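Local coordinates for chitin binding domain (Burkholderia pseudomallei, PDB 3UAM), which probably binds chitin or a related polysaccharide and may cleave it oxidatively as an AA10 lytic polysaccharide monooxygenase, at residues E47-G60 with N72-R86. Sequence-based numbering, arbitrary orientation. Where two conformers were deposited one is given.
Sequences ELEGGKFFPATQSG and NGMPPRDGEIASGGR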
ATOM      1  N   GLU A  47      -9.542  -3.910  -3.780  1.00  9.42           N
ATOM      2  CA  GLU A  47      -8.946  -5.095  -4.385  1.00  9.56           C
ATOM      3  C   GLU A  47      -7.726  -4.727  -5.256  1.00  9.04           C
ATOM      4  O   GLU A  47      -7.543  -5.274  -6.348  1.00  9.09           O
ATOM      5  CB  GLU A  47      -9.990  -5.845  -5.211  1.00 10.71           C
ATOM      6  CG  GLU A  47     -11.058  -6.522  -4.382  1.00 11.60           C
ATOM      7  CD  GLU A  47     -12.239  -7.044  -5.196  1.00 12.97           C
ATOM      8  OE1 GLU A  47     -12.112  -7.307  -6.407  1.00 13.75           O
ATOM      9  OE2 GLU A  47     -13.333  -7.202  -4.611  1.00 14.22           O
ATOM     10  N   LEU A  48      -6.886  -3.830  -4.739  1.00  8.23           N
ATOM     11  CA  LEU A  48      -5.658  -3.456  -5.397  1.00  7.96           C
ATOM     12  C   LEU A  48      -4.596  -4.449  -4.909  1.00  7.81           C
ATOM     13  O   LEU A  48      -3.667  -4.108  -4.176  1.00  7.09           O
ATOM     14  CB  LEU A  48      -5.313  -1.997  -5.115  1.00  7.50           C
ATOM     15  CG  LEU A  48      -6.387  -0.971  -5.532  1.00  7.84           C
ATOM     16  CD1 LEU A  48      -5.902   0.450  -5.270  1.00  7.55           C
ATOM     17  CD2 LEU A  48      -6.840  -1.149  -6.995  1.00  8.22           C
ATOM     18  N   GLU A  49      -4.787  -5.698  -5.338  1.00  8.45           N
ATOM     19  CA  GLU A  49      -4.116  -6.864  -4.778  1.00  8.66           C
ATOM     20  C   GLU A  49      -3.142  -7.450  -5.802  1.00  8.62           C
ATOM     21  O   GLU A  49      -3.501  -7.781  -6.938  1.00  8.88           O
ATOM     22  CB  GLU A  49      -5.185  -7.889  -4.398  1.00  9.72           C
ATOM     23  CG  GLU A  49      -4.667  -9.057  -3.594  1.00 10.20           C
ATOM     24  CD  GLU A  49      -5.703 -10.129  -3.324  1.00 11.54           C
ATOM     25  OE1 GLU A  49      -6.905  -9.952  -3.607  1.00 13.03           O
ATOM     26  OE2 GLU A  49      -5.300 -11.192  -2.820  1.00 12.72           O
ATOM     27  N   GLY A  50      -1.874  -7.488  -5.435  1.00  8.13           N
ATOM     28  CA  GLY A  50      -0.877  -8.139  -6.267  1.00  8.14           C
ATOM     29  C   GLY A  50       0.161  -8.768  -5.380  1.00  7.69           C
ATOM     30  O   GLY A  50       0.025  -8.757  -4.152  1.00  7.18           O
ATOM     31  N   GLY A  51       1.217  -9.284  -5.995  1.00  7.68           N
ATOM     32  CA  GLY A  51       2.258  -9.990  -5.260  1.00  7.55           C
ATOM     33  C   GLY A  51       2.860  -9.116  -4.196  1.00  7.14           C
ATOM     34  O   GLY A  51       3.107  -7.932  -4.431  1.00  6.91           O
ATOM     35  N   LYS A  52       3.096  -9.700  -3.020  1.00  7.10           N
ATOM     36  CA  LYS A  52       3.745  -8.991  -1.910  1.00  6.90           C
ATOM     37  C   LYS A  52       5.276  -8.909  -2.060  1.00  7.24           C
ATOM     38  O   LYS A  52       5.864  -9.493  -2.956  1.00  7.48           O
ATOM     39  CB  LYS A  52       3.360  -9.651  -0.550  1.00  6.75           C
ATOM     40  CG  LYS A  52       3.822 -11.091  -0.395  1.00  6.87           C
ATOM     41  CD  LYS A  52       3.225 -11.736   0.850  1.00  6.77           C
ATOM     42  CE  LYS A  52       3.483 -13.223   0.899  1.00  7.04           C
ATOM     43  NZ  LYS A  52       2.976 -13.849   2.155  1.00  6.99           N
ATOM     44  N   PHE A  53       5.899  -8.165  -1.155  1.00  7.56           N
ATOM     45  CA  PHE A  53       7.360  -7.985  -1.069  1.00  7.89           C
ATOM     46  C   PHE A  53       7.931  -6.977  -2.078  1.00  8.44           C
ATOM     47  O   PHE A  53       9.121  -7.029  -2.421  1.00  9.06           O
ATOM     48  CB  PHE A  53       8.143  -9.310  -1.125  1.00  8.10           C
ATOM     49  CG  PHE A  53       7.697 -10.360  -0.154  1.00  7.86           C
ATOM     50  CD1 PHE A  53       6.983 -10.062   0.980  1.00  7.60           C
ATOM     51  CD2 PHE A  53       8.042 -11.680  -0.376  1.00  8.16           C
ATOM     52  CE1 PHE A  53       6.611 -11.061   1.872  1.00  7.60           C
ATOM     53  CE2 PHE A  53       7.686 -12.677   0.507  1.00  8.22           C
ATOM     54  CZ  PHE A  53       6.950 -12.364   1.633  1.00  7.93           C
ATOM     55  N   PHE A  54       7.098  -6.032  -2.524  1.00  8.42           N
ATOM     56  CA  PHE A  54       7.625  -4.780  -3.060  1.00  8.69           C
ATOM     57  C   PHE A  54       8.768  -4.290  -2.149  1.00  8.58           C
ATOM     58  O   PHE A  54       8.615  -4.303  -0.929  1.00  8.44           O
ATOM     59  CB  PHE A  54       6.500  -3.745  -3.127  1.00  8.68           C
ATOM     60  CG  PHE A  54       6.935  -2.410  -3.622  1.00  8.96           C
ATOM     61  CD1 PHE A  54       7.398  -1.451  -2.744  1.00  9.14           C
ATOM     62  CD2 PHE A  54       6.866  -2.115  -4.962  1.00  9.34           C
ATOM     63  CE1 PHE A  54       7.803  -0.218  -3.218  1.00  9.50           C
ATOM     64  CE2 PHE A  54       7.262  -0.891  -5.435  1.00  9.72           C
ATOM     65  CZ  PHE A  54       7.723   0.058  -4.562  1.00  9.74           C
ATOM     66  N   PRO A  55       9.898  -3.832  -2.723  1.00  8.85           N
ATOM     67  CA  PRO A  55      10.156  -3.558  -4.133  1.00  9.22           C
ATOM     68  C   PRO A  55      10.785  -4.706  -4.918  1.00  9.66           C
ATOM     69  O   PRO A  55      11.375  -4.466  -5.970  1.00 10.10           O
ATOM     70  CB  PRO A  55      11.130  -2.376  -4.055  1.00  9.67           C
ATOM     71  CG  PRO A  55      11.965  -2.686  -2.861  1.00  9.73           C
ATOM     72  CD  PRO A  55      10.986  -3.300  -1.874  1.00  9.13           C
ATOM     73  N   ALA A  56      10.637  -5.950  -4.461  1.00  9.65           N
ATOM     74  CA  ALA A  56      11.176  -7.079  -5.220  1.00 10.07           C
ATOM     75  C   ALA A  56      10.471  -7.120  -6.588  1.00 10.27           C
ATOM     76  O   ALA A  56       9.370  -6.556  -6.747  1.00  9.73           O
ATOM     77  CB  ALA A  56      10.998  -8.392  -4.451  1.00  9.95           C
ATOM     78  N   THR A  57      11.132  -7.711  -7.585  1.00 10.81           N
ATOM     79  CA  THR A  57      10.551  -7.841  -8.929  1.00 11.28           C
ATOM     80  C   THR A  57      10.374  -9.306  -9.360  1.00 11.79           C
ATOM     81  O   THR A  57      10.321  -9.599 -10.580  1.00 13.26           O
ATOM     82  CB  THR A  57      11.461  -7.177  -9.967  1.00 11.95           C
ATOM     83  OG1 THR A  57      12.758  -7.769  -9.867  1.00 12.40           O
ATOM     84  CG2 THR A  57      11.574  -5.658  -9.721  1.00 11.75           C
ATOM     85  N   GLN A  58      10.360 -10.233  -8.408  1.00 11.29           N
ATOM     86  CA  GLN A  58      10.353 -11.670  -8.712  1.00 11.67           C
ATOM     87  C   GLN A  58       9.377 -12.352  -7.749  1.00 10.85           C
ATOM     88  O   GLN A  58       9.179 -11.871  -6.632  1.00 10.26           O
ATOM     89  CB  GLN A  58      11.753 -12.277  -8.523  1.00 12.47           C
ATOM     90  CG  GLN A  58      12.087 -12.511  -7.042  1.00 12.58           C
ATOM     91  CD  GLN A  58      13.578 -12.646  -6.738  1.00 13.47           C
ATOM     92  OE1 GLN A  58      14.331 -11.654  -6.812  1.00 14.40           O
ATOM     93  NE2 GLN A  58      14.008 -13.856  -6.362  1.00 13.64           N
ATOM     94  N   SER A  59       8.805 -13.476  -8.164  1.00 10.77           N
ATOM     95  CA  SER A  59       7.943 -14.276  -7.282  1.00 10.32           C
ATOM     96  C   SER A  59       8.725 -15.399  -6.609  1.00 10.41           C
ATOM     97  O   SER A  59       9.867 -15.684  -6.970  1.00 10.74           O
ATOM     98  CB  SER A  59       6.800 -14.898  -8.086  1.00 10.58           C
ATOM     99  OG  SER A  59       7.339 -15.682  -9.132  1.00 11.42           O
ATOM    100  N   GLY A  60       8.078 -16.051  -5.651  1.00 10.08           N
ATOM    101  CA  GLY A  60       8.611 -17.256  -5.027  1.00 10.49           C
ATOM    102  C   GLY A  60       9.577 -17.017  -3.879  1.00 10.37           C
ATOM    103  O   GLY A  60      10.110 -17.975  -3.316  1.00 10.80           O
ATOM    104  N   ASN A  72       5.753 -15.144  -2.089  1.00  7.80           N
ATOM    105  CA  ASN A  72       5.077 -14.082  -2.844  1.00  7.76           C
ATOM    106  C   ASN A  72       4.762 -14.484  -4.266  1.00  8.46           C
ATOM    107  O   ASN A  72       5.451 -15.305  -4.866  1.00  8.97           O
ATOM    108  CB  ASN A  72       5.840 -12.752  -2.820  1.00  7.44           C
ATOM    109  CG  ASN A  72       7.118 -12.763  -3.630  1.00  7.78           C
ATOM    110  OD1 ASN A  72       7.764 -13.800  -3.804  1.00  8.10           O
ATOM    111  ND2 ASN A  72       7.512 -11.577  -4.108  1.00  7.61           N
ATOM    112  N   GLY A  73       3.692 -13.910  -4.786  1.00  8.81           N
ATOM    113  CA  GLY A  73       3.474 -13.889  -6.238  1.00  9.63           C
ATOM    114  C   GLY A  73       4.275 -12.752  -6.839  1.00  9.88           C
ATOM    115  O   GLY A  73       5.032 -12.071  -6.136  1.00  9.62           O
ATOM    116  N   MET A  74       4.105 -12.518  -8.132  1.00 10.85           N
ATOM    117  CA  MET A  74       4.861 -11.447  -8.809  1.00 11.38           C
ATOM    118  C   MET A  74       4.415 -10.076  -8.332  1.00 10.52           C
ATOM    119  O   MET A  74       3.239  -9.745  -8.419  1.00 10.54           O
ATOM    120  CB  MET A  74       4.694 -11.539 -10.319  1.00 12.94           C
ATOM    121  CG  MET A  74       5.555 -10.543 -11.114  1.00 14.09           C
ATOM    122  SD  MET A  74       7.348 -10.749 -10.906  1.00 16.33           S
ATOM    123  CE  MET A  74       7.673 -12.126 -11.998  1.00 17.42           C
ATOM    124  N   PRO A  75       5.333  -9.288  -7.753  1.00  9.91           N
ATOM    125  CA  PRO A  75       4.883  -7.962  -7.330  1.00  9.28           C
ATOM    126  C   PRO A  75       4.521  -7.057  -8.528  1.00  9.25           C
ATOM    127  O   PRO A  75       4.879  -7.362  -9.656  1.00  9.72           O
ATOM    128  CB  PRO A  75       6.090  -7.407  -6.550  1.00  9.15           C
ATOM    129  CG  PRO A  75       6.870  -8.610  -6.144  1.00  9.43           C
ATOM    130  CD  PRO A  75       6.717  -9.550  -7.312  1.00 10.03           C
ATOM    131  N   PRO A  76       3.786  -5.972  -8.287  1.00  8.73           N
ATOM    132  CA  PRO A  76       3.399  -5.107  -9.400  1.00  8.98           C
ATOM    133  C   PRO A  76       4.610  -4.515 -10.119  1.00  9.22           C
ATOM    134  O   PRO A  76       5.549  -4.070  -9.469  1.00  8.91           O
ATOM    135  CB  PRO A  76       2.604  -3.997  -8.725  1.00  8.63           C
ATOM    136  CG  PRO A  76       2.147  -4.590  -7.430  1.00  8.33           C
ATOM    137  CD  PRO A  76       3.262  -5.487  -7.006  1.00  8.30           C
ATOM    138  N   ARG A  77       4.604  -4.568 -11.440  1.00  9.77           N
ATOM    139  CA  ARG A  77       5.698  -3.970 -12.198  0.50 10.27           C
ATOM    140  C   ARG A  77       5.696  -2.444 -12.085  1.00 10.16           C
ATOM    141  O   ARG A  77       4.699  -1.826 -11.656  1.00  9.65           O
ATOM    142  CB  ARG A  77       5.702  -4.429 -13.661  0.50 11.13           C
ATOM    143  CG  ARG A  77       4.556  -3.988 -14.565  0.50 11.47           C
ATOM    144  CD  ARG A  77       4.838  -4.552 -15.958  0.50 12.40           C
ATOM    145  NE  ARG A  77       3.900  -4.160 -17.009  0.50 13.00           N
ATOM    146  CZ  ARG A  77       3.996  -3.040 -17.718  0.50 13.49           C
ATOM    147  NH1 ARG A  77       4.958  -2.169 -17.459  0.50 13.59           N
ATOM    148  NH2 ARG A  77       3.112  -2.768 -18.661  0.50 13.97           N
ATOM    149  N   ASP A  78       6.840  -1.837 -12.421  1.00 10.46           N
ATOM    150  CA  ASP A  78       6.931  -0.387 -12.434  1.00 10.53           C
ATOM    151  C   ASP A  78       5.836   0.148 -13.370  1.00 10.70           C
ATOM    152  O   ASP A  78       5.559  -0.414 -14.437  1.00 11.16           O
ATOM    153  CB  ASP A  78       8.301   0.101 -12.902  1.00 11.17           C
ATOM    154  CG  ASP A  78       9.409  -0.073 -11.836  1.00 11.08           C
ATOM    155  OD1 ASP A  78       9.113  -0.280 -10.627  1.00 10.20           O
ATOM    156  OD2 ASP A  78      10.599  -0.043 -12.232  1.00 11.96           O
ATOM    157  N   GLY A  79       5.176   1.204 -12.945  1.00 10.41           N
ATOM    158  CA  GLY A  79       4.069   1.753 -13.720  1.00 10.67           C
ATOM    159  C   GLY A  79       2.730   1.095 -13.445  1.00 10.32           C
ATOM    160  O   GLY A  79       1.715   1.575 -13.938  1.00 10.56           O
ATOM    161  N   GLU A  80       2.712   0.006 -12.665  1.00  9.90           N
ATOM    162  CA  GLU A  80       1.468  -0.635 -12.228  1.00  9.67           C
ATOM    163  C   GLU A  80       1.402  -0.768 -10.700  1.00  8.86           C
ATOM    164  O   GLU A  80       0.638  -1.561 -10.152  1.00  8.52           O
ATOM    165  CB  GLU A  80       1.299  -1.987 -12.913  1.00 10.24           C
ATOM    166  CG  GLU A  80       1.377  -1.859 -14.423  1.00 11.33           C
ATOM    167  CD  GLU A  80       1.074  -3.135 -15.184  1.00 12.12           C
ATOM    168  OE1 GLU A  80       0.999  -4.231 -14.595  1.00 12.53           O
ATOM    169  OE2 GLU A  80       0.919  -3.025 -16.393  1.00 13.03           O
ATOM    170  N   ILE A  81       2.202   0.034 -10.008  1.00  8.57           N
ATOM    171  CA  ILE A  81       2.245  -0.005  -8.557  1.00  8.00           C
ATOM    172  C   ILE A  81       0.944   0.529  -7.966  1.00  7.82           C
ATOM    173  O   ILE A  81       0.396  -0.062  -7.017  1.00  7.39           O
ATOM    174  CB  ILE A  81       3.443   0.792  -8.001  1.00  7.99           C
ATOM    175  CG1 ILE A  81       4.757   0.097  -8.387  1.00  8.24           C
ATOM    176  CG2 ILE A  81       3.371   0.905  -6.485  1.00  7.40           C
ATOM    177  CD1 ILE A  81       5.981   0.982  -8.333  1.00  8.57           C
ATOM    178  N   ALA A  82       0.445   1.636  -8.515  1.00  8.12           N
ATOM    179  CA  ALA A  82      -0.724   2.294  -7.939  1.00  8.17           C
ATOM    180  C   ALA A  82      -1.996   1.441  -8.048  1.00  8.38           C
ATOM    181  O   ALA A  82      -2.926   1.629  -7.259  1.00  8.42           O
ATOM    182  CB  ALA A  82      -0.927   3.691  -8.551  1.00  8.48           C
ATOM    183  N   SER A  83      -2.062   0.522  -9.012  1.00  8.95           N
ATOM    184  CA  SER A  83      -3.236  -0.353  -9.144  1.00  9.34           C
ATOM    185  C   SER A  83      -3.021  -1.738  -8.526  1.00  9.32           C
ATOM    186  O   SER A  83      -3.881  -2.629  -8.633  1.00  9.64           O
ATOM    187  CB  SER A  83      -3.645  -0.499 -10.602  1.00 10.02           C
ATOM    188  OG  SER A  83      -2.714  -1.279 -11.327  1.00 10.19           O
ATOM    189  N   GLY A  84      -1.891  -1.927  -7.859  1.00  9.25           N
ATOM    190  CA  GLY A  84      -1.557  -3.227  -7.292  1.00  9.34           C
ATOM    191  C   GLY A  84      -1.347  -4.303  -8.332  1.00  9.99           C
ATOM    192  O   GLY A  84      -1.621  -5.476  -8.075  1.00 10.22           O
ATOM    193  N   GLY A  85      -0.869  -3.907  -9.509  1.00 10.74           N
ATOM    194  CA  GLY A  85      -0.752  -4.797 -10.652  1.00 11.67           C
ATOM    195  C   GLY A  85      -2.042  -5.058 -11.433  1.00 12.92           C
ATOM    196  O   GLY A  85      -2.039  -5.847 -12.380  1.00 13.51           O
ATOM    197  N   ARG A  86      -3.144  -4.422 -11.027  1.00 13.33           N
ATOM    198  CA  ARG A  86      -4.463  -4.656 -11.628  1.00 14.59           C
ATOM    199  C   ARG A  86      -4.635  -3.736 -12.826  1.00 14.86           C
ATOM    200  O   ARG A  86      -4.633  -2.519 -12.671  1.00 14.66           O
ATOM    201  CB  ARG A  86      -5.569  -4.395 -10.599  1.00 15.36           C
ATOM    202  CG  ARG A  86      -5.484  -5.291  -9.376  1.00 15.62           C
ATOM    203  CD  ARG A  86      -5.994  -6.677  -9.733  1.00 17.58           C
ATOM    204  NE  ARG A  86      -5.755  -7.661  -8.682  1.00 18.69           N
ATOM    205  CZ  ARG A  86      -6.283  -8.884  -8.670  1.00 20.35           C
ATOM    206  NH1 ARG A  86      -7.108  -9.286  -9.647  1.00 21.77           N
ATOM    207  NH2 ARG A  86      -5.991  -9.716  -7.683  1.00 20.54           N
TER
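The amide of N72 ties K52 to Q58: its ND2 donates to K52 O at 2.9 Å, the acceptor lying in the amide plane, and to Q58 O at 3.0 Å, somewhat tilted from it. Asparagine suits this place because one short amide can serve two carbonyls while its OD1 accepts from the backbone N of L61. With chi1 at 71°, N72 CG sits between its own backbone N and carbonyl carbon, which turns the amide into the loop; F53 CD2 lies 3.5 Å from N72 CB. A backbone bond, G60 N to N72 O at 2.8 Å, fastens the end of 47-60. At the other end the long chain of R86, bent at chi2 (-76°), sets NE against a lone pair of E49 O at 2.9 Å, and NH2 weakly shares that oxygen. The E49 carboxylate, held mainly by N205, adds only charge attraction.

Glycines let the backbones close in: a CB on G51 would strike G73 O and M74 O, one on G50 G84 O, and one on G84 L48 O. G51 N bonds weakly to M74 O.

The rigid P75 ring packs among carbonyl oxygens, CG 3.3 Å from A56 O. Apolar contacts are few, chiefly F54 CE2 to I81 CD1 at 3.7 Å.

Residues 72-86, part of the long loop before helix 98-101, run beside strand 49-51 and the loop following it. That strand pairs antiparallel with 205-215, whose Y208 touches F54 and P76; G73 bonds to A204, and L195 of strand 190-200 packs on F54 and I81.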